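Local coordinates for protein beta-lactamase (Serratia marcescens, PDB 5X5G) that probably hydrolyses beta-lactam antibiotics to substituted beta-amino acids, as a class A serine beta-lactamase, at residues P44-Y49 / A145-M150. Residues are numbered along the deposited sequence; the frame is centred on the assembly and turned at random.
With NA (sodium ion), chain E; OP0 ((2S,5R)-N-(2-aminoethoxy)-1-formyl-5-[(sulfooxy)amino]piperidine-2-carboxamide), chain F.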
loop_
_atom_site.group_PDB
_atom_site.type_symbol
_atom_site.label_atom_id
_atom_site.label_comp_id
_atom_site.label_asym_id
_atom_site.label_seq_id
_atom_site.Cartn_x
_atom_site.Cartn_y
_atom_site.Cartn_z
ATOM N N PRO A 44 19.662 -0.870 2.307
ATOM C CA PRO A 44 18.370 -0.910 2.975
ATOM C C PRO A 44 17.574 -2.180 2.536
ATOM O O PRO A 44 17.512 -2.491 1.328
ATOM C CB PRO A 44 17.706 0.367 2.487
ATOM C CG PRO A 44 18.327 0.648 1.150
ATOM C CD PRO A 44 19.758 0.282 1.384
ATOM N N MET A 45 17.077 -2.937 3.516
ATOM C CA MET A 45 16.462 -4.251 3.278
ATOM C C MET A 45 15.043 -4.161 2.716
ATOM O O MET A 45 14.626 -5.037 1.960
ATOM C CB MET A 45 16.444 -5.023 4.586
ATOM C CG MET A 45 17.814 -5.553 4.962
ATOM S SD MET A 45 17.688 -6.787 6.262
ATOM C CE MET A 45 17.553 -5.769 7.721
ATOM N N GLN A 46 14.336 -3.096 3.112
ATOM C CA GLN A 46 12.884 -2.955 3.018
ATOM C C GLN A 46 12.185 -4.261 3.390
ATOM O O GLN A 46 12.479 -4.811 4.456
ATOM C CB GLN A 46 12.465 -2.375 1.656
ATOM C CG GLN A 46 12.655 -0.876 1.557
ATOM C CD GLN A 46 11.704 -0.070 2.436
ATOM O OE1 GLN A 46 10.682 -0.598 2.931
ATOM N NE2 GLN A 46 11.949 1.238 2.517
ATOM N N SER A 47 11.273 -4.748 2.557
ATOM C CA SER A 47 10.472 -5.896 2.945
ATOM C C SER A 47 11.257 -7.198 3.042
ATOM O O SER A 47 10.723 -8.178 3.553
ATOM C CB SER A 47 9.301 -6.129 1.995
ATOM O OG SER A 47 8.335 -5.129 2.157
ATOM N N THR A 48 12.509 -7.230 2.585
ATOM C CA THR A 48 13.284 -8.465 2.700
ATOM C C THR A 48 13.421 -8.948 4.129
ATOM O O THR A 48 13.608 -10.124 4.343
ATOM C CB THR A 48 14.661 -8.416 1.969
ATOM O OG1 THR A 48 15.505 -7.413 2.565
ATOM C CG2 THR A 48 14.434 -8.119 0.420
ATOM N N TYR A 49 13.321 -8.050 5.102
ATOM C CA TYR A 49 13.515 -8.388 6.469
ATOM C C TYR A 49 12.296 -9.056 7.077
ATOM O O TYR A 49 12.410 -9.577 8.190
ATOM C CB TYR A 49 14.023 -7.187 7.300
ATOM C CG TYR A 49 12.975 -6.223 7.863
ATOM C CD1 TYR A 49 11.762 -5.991 7.206
ATOM C CD2 TYR A 49 13.291 -5.412 8.937
ATOM C CE1 TYR A 49 10.873 -5.051 7.658
ATOM C CE2 TYR A 49 12.409 -4.449 9.400
ATOM C CZ TYR A 49 11.181 -4.280 8.760
ATOM O OH TYR A 49 10.276 -3.374 9.256
ATOM N N ALA A 145 13.679 -1.027 12.799
ATOM C CA ALA A 145 12.467 -0.229 12.583
ATOM C C ALA A 145 11.338 -1.082 11.988
ATOM O O ALA A 145 11.573 -1.905 11.092
ATOM C CB ALA A 145 12.735 0.971 11.689
ATOM N N THR A 146 10.127 -0.872 12.509
ATOM C CA THR A 146 8.917 -1.540 12.028
ATOM C C THR A 146 8.512 -0.883 10.729
ATOM O O THR A 146 9.050 0.168 10.341
ATOM C CB THR A 146 7.726 -1.387 13.005
ATOM O OG1 THR A 146 7.444 0.016 13.178
ATOM C CG2 THR A 146 8.022 -2.025 14.352
ATOM N N GLU A 147 7.559 -1.488 10.035
ATOM C CA GLU A 147 7.040 -0.867 8.841
ATOM C C GLU A 147 6.417 0.499 9.181
ATOM O O GLU A 147 6.627 1.446 8.468
ATOM C CB GLU A 147 6.029 -1.764 8.100
ATOM C CG GLU A 147 6.702 -2.912 7.349
ATOM C CD GLU A 147 7.415 -2.463 6.087
ATOM O OE1 GLU A 147 7.179 -1.312 5.582
ATOM O OE2 GLU A 147 8.249 -3.269 5.618
ATOM N N GLU A 148 5.656 0.601 10.248
ATOM C CA GLU A 148 5.092 1.883 10.615
ATOM C C GLU A 148 6.174 2.961 10.837
ATOM O O GLU A 148 5.990 4.115 10.481
ATOM C CB GLU A 148 4.283 1.729 11.892
ATOM C CG GLU A 148 3.739 3.041 12.441
ATOM C CD GLU A 148 2.789 2.824 13.611
ATOM O OE1 GLU A 148 2.816 1.726 14.204
ATOM O OE2 GLU A 148 2.025 3.753 13.945
ATOM N N GLU A 149 7.251 2.593 11.510
ATOM C CA GLU A 149 8.381 3.497 11.723
ATOM C C GLU A 149 9.041 3.963 10.444
ATOM O O GLU A 149 9.350 5.161 10.297
ATOM C CB GLU A 149 9.399 2.892 12.706
ATOM C CG GLU A 149 8.833 2.757 14.097
ATOM C CD GLU A 149 9.692 1.974 15.063
ATOM O OE1 GLU A 149 10.407 1.027 14.670
ATOM O OE2 GLU A 149 9.521 2.190 16.279
ATOM N N MET A 150 9.210 3.047 9.494
ATOM C CA MET A 150 9.788 3.382 8.225
ATOM C C MET A 150 8.898 4.319 7.422
ATOM O O MET A 150 9.400 5.144 6.642
ATOM C CB MET A 150 10.070 2.114 7.388
ATOM C CG MET A 150 11.334 1.349 7.786
ATOM S SD MET A 150 11.901 0.129 6.560
ATOM C CE MET A 150 10.582 -1.076 6.540
HETATM NA NA NA E . 11.997 5.001 5.495
HETATM C C1 OP0 F . 8.220 -4.041 1.091
HETATM O O8 OP0 F . 9.333 -3.795 0.621
HETATM N N14 OP0 F . 7.254 -3.250 1.007
HETATM C C2 OP0 F . 7.360 -1.931 0.411
HETATM C C3 OP0 F . 6.871 -0.932 1.397
HETATM N N15 OP0 F . 6.324 0.160 0.886
HETATM O O9 OP0 F . 7.065 -1.154 2.609
HETATM C C7 OP0 F . 5.924 -3.685 1.299
HETATM C C6 OP0 F . 5.255 -3.912 -0.031
HETATM C C5 OP0 F . 5.193 -2.574 -0.764
HETATM C C4 OP0 F . 6.584 -1.945 -0.905
HETATM N N16 OP0 F . 5.893 -5.045 -0.772
HETATM S S17 OP0 F . 7.722 -5.698 -2.160
HETATM O O10 OP0 F . 6.754 -4.643 -1.709
HETATM O O13 OP0 F . 8.837 -5.217 -2.902
HETATM O O12 OP0 F . 6.961 -6.488 -3.074
HETATM O O11 OP0 F . 8.209 -6.479 -0.842
HETATM N N21 OP0 F . 7.783 3.444 3.578
HETATM C C22 OP0 F . 8.011 2.505 2.449
HETATM C C23 OP0 F . 6.826 2.396 1.487
HETATM O O24 OP0 F . 6.080 1.195 1.690
HETATM O O HOH W 1 8.584 0.506 4.150
HETATM O O HOH W 2 10.538 3.367 3.625
#
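Ala-145 presents its carbonyl to the hydroxyl of Tyr-49: OH donates to O over 2.7 Å, in the carbonyl plane and on a lone pair, while the oxygen lies in plane at the ring edge. Asn-160 also donates to this oxygen, so two bonds grip it. Thr-146 N-caps the helix that follows, forming a capping box with Glu-149. Glu-147 bends at chi2 (-74°), which brings its carboxylate to the Tyr-49 edge, OE2 3.8 Å from CE1, with ring and carboxylate planes 76° apart. Here the contact enters the active site of the class A fold: Ser-47, the serine of an apparent SxxK motif, is carbamoylated through OG by OP0, a ring-opened diazabicyclooctane inhibitor (OG to C1 1.5 Å), and Glu-147 OE2 lies 3.9 Å from Ser-47 OG. A water sits 2.7 Å from both Gln-46 OE1 and Glu-147 OE1, bridging the segments beside the ligand, while Gln-46 NE2 is hydrogen-bonded to Gln-157 OE1. Met-150 lays its CE against Tyr-49, 3.9 Å from CZ, and against Gln-46, 3.6 Å from OE1, whereas its backbone O binds the sodium ion together with the carbonyls of Ala-153 and Trp-154.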